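Local atomic coordinates of protein Ta0487 (Thermoplasma acidophilum, PDB entry 3KBQ), a protein that is of unknown function but belongs to the CinA family, this piece being its probable molybdopterin-binding domain. Residues G73-A85 and P113-C125. Numbering follows the deposited sequence.
Sequences GPTFDDMTVEGFA and PQRLKMAKIPPSC
Lys-117 extends from the 3-10 segment 117-119 into the loop 73-78, where its ammonium group gives hydrogen bonds to two backbone carbonyls. NZ meets Gly-73 O at 2.8 Å, nearly in line with that C=O bond, and Thr-75 O at 3.1 Å from above the carbonyl plane; Asp-78 N, closing the type I turn Thr-75 to Asp-78, approaches Thr-75 O from the other face. A third bond, from NZ to Gln-114 O in its own segment, is received on a lone pair, and the chain, bent at chi2 (94°) and beyond, curls to carry NZ to all three oxygens. Nearby, Met-118 SD lies alongside Pro-74, 3.9 Å from Pro-74 CB.

Burial is deeper at helix 80-87, where partly exposed Val-81 and buried Ala-85 pack on Pro-122. Phe-84 CE2 touches Cys-125 SG at 3.5 Å, an oblique sulfur-aromatic contact; the Cys-125–Cys-140 disulfide links this segment to strand 137-142 of the mixed sheet. The solvent side is more exposed, though its one stack is close: the Phe-76 ring and Gln-114 amide lie 11° apart, and Gln-114 CG sits over one ring face, 3.4 Å from the centroid, a CH-pi contact. Looser there are Phe-76 CZ to Pro-113 CB, at 4.1 Å, and a water accepting weakly from Gln-114 NE2. Three carbonyls, rather than a carboxylate, thus hold the ammonium, and two, Gly-73 O and Thr-75 O, tie the loop leading into helix 80-87 to segment 117-119.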
loop_
_atom_site.group_PDB
_atom_site.type_symbol
_atom_site.label_atom_id
_atom_site.label_comp_id
_atom_site.label_asym_id
_atom_site.label_seq_id
_atom_site.Cartn_x
_atom_site.Cartn_y
_atom_site.Cartn_z
ATOM N N GLY B 73 19.094 -1.130 6.286
ATOM C CA GLY B 73 19.742 -2.339 6.735
ATOM C C GLY B 73 21.072 -2.502 6.038
ATOM O O GLY B 73 21.357 -1.793 5.058
ATOM N N PRO B 74 21.894 -3.439 6.530
ATOM C CA PRO B 74 23.237 -3.563 6.003
ATOM C C PRO B 74 23.335 -4.399 4.704
ATOM O O PRO B 74 24.255 -5.171 4.572
ATOM C CB PRO B 74 23.991 -4.256 7.167
ATOM C CG PRO B 74 23.007 -5.161 7.721
ATOM C CD PRO B 74 21.656 -4.404 7.618
ATOM N N THR B 75 22.410 -4.275 3.751
ATOM C CA THR B 75 22.523 -5.077 2.518
ATOM C C THR B 75 22.313 -4.118 1.353
ATOM O O THR B 75 21.697 -3.086 1.541
ATOM C CB THR B 75 21.488 -6.237 2.404
ATOM O OG1 THR B 75 20.184 -5.687 2.220
ATOM C CG2 THR B 75 21.493 -7.196 3.650
ATOM N N PHE B 76 22.860 -4.441 0.178
ATOM C CA PHE B 76 22.584 -3.673 -1.030
ATOM C C PHE B 76 21.094 -3.595 -1.363
ATOM O O PHE B 76 20.654 -2.639 -1.983
ATOM C CB PHE B 76 23.386 -4.242 -2.218
ATOM C CG PHE B 76 24.883 -3.976 -2.114
ATOM C CD1 PHE B 76 25.359 -2.669 -1.997
ATOM C CD2 PHE B 76 25.796 -5.024 -2.099
ATOM C CE1 PHE B 76 26.759 -2.407 -1.894
ATOM C CE2 PHE B 76 27.173 -4.775 -2.001
ATOM C CZ PHE B 76 27.649 -3.452 -1.884
ATOM N N ASP B 77 20.318 -4.589 -0.940
ATOM C CA ASP B 77 18.876 -4.626 -1.206
ATOM C C ASP B 77 18.166 -3.524 -0.409
ATOM O O ASP B 77 17.032 -3.173 -0.715
ATOM C CB ASP B 77 18.301 -6.004 -0.804
ATOM C CG ASP B 77 16.947 -6.339 -1.511
ATOM O OD1 ASP B 77 16.812 -6.125 -2.746
ATOM O OD2 ASP B 77 16.006 -6.838 -0.825
ATOM N N ASP B 78 18.825 -2.992 0.620
ATOM C CA ASP B 78 18.218 -1.920 1.436
ATOM C C ASP B 78 18.476 -0.536 0.805
ATOM O O ASP B 78 19.532 0.079 1.064
ATOM C CB ASP B 78 18.744 -1.978 2.881
ATOM C CG ASP B 78 18.288 -3.241 3.619
ATOM O OD1 ASP B 78 17.091 -3.548 3.532
ATOM O OD2 ASP B 78 19.134 -3.965 4.225
ATOM N N MET B 79 17.499 -0.066 0.020
ATOM C CA MET B 79 17.680 1.073 -0.911
ATOM C C MET B 79 16.830 2.305 -0.561
ATOM O O MET B 79 16.775 3.221 -1.361
ATOM C CB MET B 79 17.254 0.703 -2.361
ATOM C CG MET B 79 17.870 -0.554 -2.948
ATOM S SD MET B 79 17.341 -0.778 -4.671
ATOM C CE MET B 79 18.560 0.218 -5.280
ATOM N N THR B 80 16.164 2.305 0.594
ATOM C CA THR B 80 15.103 3.271 0.854
ATOM C C THR B 80 15.657 4.707 0.989
ATOM O O THR B 80 15.133 5.624 0.366
ATOM C CB THR B 80 14.258 2.876 2.067
ATOM O OG1 THR B 80 13.598 1.625 1.773
ATOM C CG2 THR B 80 13.190 3.984 2.401
ATOM N N VAL B 81 16.730 4.873 1.760
ATOM C CA VAL B 81 17.372 6.188 1.922
ATOM C C VAL B 81 17.828 6.776 0.591
ATOM O O VAL B 81 17.563 7.947 0.282
ATOM C CB VAL B 81 18.588 6.134 2.925
ATOM C CG1 VAL B 81 19.270 7.550 3.039
ATOM C CG2 VAL B 81 18.083 5.722 4.249
ATOM N N GLU B 82 18.473 5.956 -0.215
ATOM C CA GLU B 82 18.925 6.427 -1.510
ATOM C C GLU B 82 17.731 6.795 -2.407
ATOM O O GLU B 82 17.774 7.786 -3.138
ATOM C CB GLU B 82 19.799 5.361 -2.188
ATOM C CG GLU B 82 20.479 5.854 -3.483
ATOM C CD GLU B 82 21.412 4.809 -4.124
ATOM O OE1 GLU B 82 21.622 3.694 -3.564
ATOM O OE2 GLU B 82 21.912 5.100 -5.216
ATOM N N GLY B 83 16.699 5.953 -2.414
ATOM C CA GLY B 83 15.484 6.281 -3.185
ATOM C C GLY B 83 14.872 7.601 -2.733
ATOM O O GLY B 83 14.431 8.391 -3.554
ATOM N N PHE B 84 14.809 7.807 -1.421
ATOM C CA PHE B 84 14.327 9.061 -0.857
ATOM C C PHE B 84 15.189 10.264 -1.269
ATOM O O PHE B 84 14.642 11.258 -1.711
ATOM C CB PHE B 84 14.242 9.031 0.664
ATOM C CG PHE B 84 13.821 10.348 1.249
ATOM C CD1 PHE B 84 12.493 10.774 1.124
ATOM C CD2 PHE B 84 14.739 11.177 1.885
ATOM C CE1 PHE B 84 12.075 12.027 1.649
ATOM C CE2 PHE B 84 14.329 12.444 2.416
ATOM C CZ PHE B 84 12.990 12.842 2.299
ATOM N N ALA B 85 16.509 10.164 -1.127
ATOM C CA ALA B 85 17.445 11.230 -1.593
ATOM C C ALA B 85 17.237 11.627 -3.050
ATOM O O ALA B 85 17.191 12.822 -3.388
ATOM C CB ALA B 85 18.888 10.782 -1.430
ATOM N N PRO B 113 31.137 -2.572 2.688
ATOM C CA PRO B 113 30.433 -1.525 1.922
ATOM C C PRO B 113 28.935 -1.372 2.254
ATOM O O PRO B 113 28.422 -0.235 2.410
ATOM C CB PRO B 113 30.607 -2.005 0.475
ATOM C CG PRO B 113 31.941 -2.651 0.479
ATOM C CD PRO B 113 32.024 -3.376 1.814
ATOM N N GLN B 114 28.213 -2.492 2.300
ATOM C CA GLN B 114 26.771 -2.476 2.591
ATOM C C GLN B 114 26.487 -1.971 3.992
ATOM O O GLN B 114 25.413 -1.453 4.253
ATOM C CB GLN B 114 26.168 -3.885 2.515
ATOM C CG GLN B 114 26.360 -4.630 1.283
ATOM C CD GLN B 114 27.584 -5.494 1.353
ATOM O OE1 GLN B 114 28.691 -5.015 1.643
ATOM N NE2 GLN B 114 27.412 -6.780 1.041
ATOM N N ARG B 115 27.425 -2.161 4.909
ATOM C CA ARG B 115 27.285 -1.630 6.268
ATOM C C ARG B 115 27.627 -0.135 6.362
ATOM O O ARG B 115 26.813 0.649 6.952
ATOM C CB ARG B 115 28.109 -2.426 7.287
ATOM C CG ARG B 115 27.407 -3.710 7.747
ATOM C CD ARG B 115 28.315 -4.607 8.613
ATOM N NE ARG B 115 27.810 -5.982 8.634
ATOM C CZ ARG B 115 28.558 -7.047 8.910
ATOM N NH1 ARG B 115 29.863 -6.911 9.167
ATOM N NH2 ARG B 115 28.017 -8.256 8.912
ATOM N N LEU B 116 28.801 0.242 5.824
ATOM C CA LEU B 116 29.203 1.617 5.724
ATOM C C LEU B 116 28.089 2.462 5.138
ATOM O O LEU B 116 27.806 3.533 5.688
ATOM C CB LEU B 116 30.443 1.778 4.841
ATOM C CG LEU B 116 30.948 3.209 4.562
ATOM C CD1 LEU B 116 31.378 3.899 5.874
ATOM C CD2 LEU B 116 32.150 3.180 3.588
ATOM N N LYS B 117 27.451 1.982 4.052
ATOM C CA LYS B 117 26.458 2.809 3.332
ATOM C C LYS B 117 25.280 3.204 4.221
ATOM O O LYS B 117 24.578 4.178 3.906
ATOM C CB LYS B 117 26.033 2.211 1.975
ATOM C CG LYS B 117 25.011 1.078 2.028
ATOM C CD LYS B 117 23.570 1.613 1.849
ATOM C CE LYS B 117 22.515 0.840 2.715
ATOM N NZ LYS B 117 22.868 -0.583 3.042
ATOM N N MET B 118 25.079 2.500 5.345
ATOM C CA MET B 118 24.007 2.902 6.285
ATOM C C MET B 118 24.235 4.274 6.923
ATOM O O MET B 118 23.283 4.850 7.473
ATOM C CB MET B 118 23.734 1.853 7.409
ATOM C CG MET B 118 23.088 0.540 6.971
ATOM S SD MET B 118 22.891 -0.657 8.343
ATOM C CE MET B 118 24.464 -0.578 9.214
ATOM N N ALA B 119 25.464 4.797 6.869
ATOM C CA ALA B 119 25.727 6.168 7.353
ATOM C C ALA B 119 25.550 7.257 6.297
ATOM O O ALA B 119 25.746 8.433 6.602
ATOM C CB ALA B 119 27.129 6.277 8.005
ATOM N N LYS B 120 25.227 6.873 5.053
ATOM C CA LYS B 120 25.096 7.824 3.931
ATOM C C LYS B 120 23.671 8.405 3.978
ATOM O O LYS B 120 22.681 7.666 4.002
ATOM C CB LYS B 120 25.416 7.129 2.593
ATOM C CG LYS B 120 26.897 6.937 2.223
ATOM C CD LYS B 120 27.466 8.204 1.472
ATOM C CE LYS B 120 28.525 7.898 0.339
ATOM N NZ LYS B 120 30.012 8.301 0.559
ATOM N N ILE B 121 23.555 9.726 4.056
ATOM C CA ILE B 121 22.282 10.383 4.397
ATOM C C ILE B 121 22.212 11.645 3.528
ATOM O O ILE B 121 23.264 12.212 3.249
ATOM C CB ILE B 121 22.320 10.745 5.898
ATOM C CG1 ILE B 121 21.663 9.664 6.754
ATOM C CG2 ILE B 121 21.666 12.044 6.231
ATOM C CD1 ILE B 121 22.172 9.753 8.222
ATOM N N PRO B 122 21.007 12.065 3.067
ATOM C CA PRO B 122 20.967 13.398 2.443
ATOM C C PRO B 122 20.918 14.530 3.510
ATOM O O PRO B 122 20.529 14.287 4.650
ATOM C CB PRO B 122 19.669 13.343 1.619
ATOM C CG PRO B 122 18.766 12.506 2.409
ATOM C CD PRO B 122 19.654 11.468 3.144
ATOM N N PRO B 123 21.318 15.761 3.156
ATOM C CA PRO B 123 21.336 16.843 4.169
ATOM C C PRO B 123 19.981 17.214 4.765
ATOM O O PRO B 123 19.936 17.762 5.856
ATOM C CB PRO B 123 21.921 18.042 3.401
ATOM C CG PRO B 123 21.709 17.745 2.000
ATOM C CD PRO B 123 21.849 16.237 1.871
ATOM N N SER B 124 18.884 16.907 4.074
ATOM C CA SER B 124 17.548 17.167 4.622
ATOM C C SER B 124 17.142 16.269 5.794
ATOM O O SER B 124 16.065 16.469 6.374
ATOM C CB SER B 124 16.505 17.005 3.520
ATOM O OG SER B 124 16.268 18.244 2.864
ATOM N N CYS B 125 17.965 15.267 6.108
ATOM C CA CYS B 125 17.635 14.295 7.152
ATOM C C CYS B 125 18.602 14.356 8.310
ATOM O O CYS B 125 19.751 14.731 8.116
ATOM C CB CYS B 125 17.654 12.888 6.573
ATOM S SG CYS B 125 16.425 12.661 5.250
HETATM O O HOH W 1 24.195 -7.274 0.313
#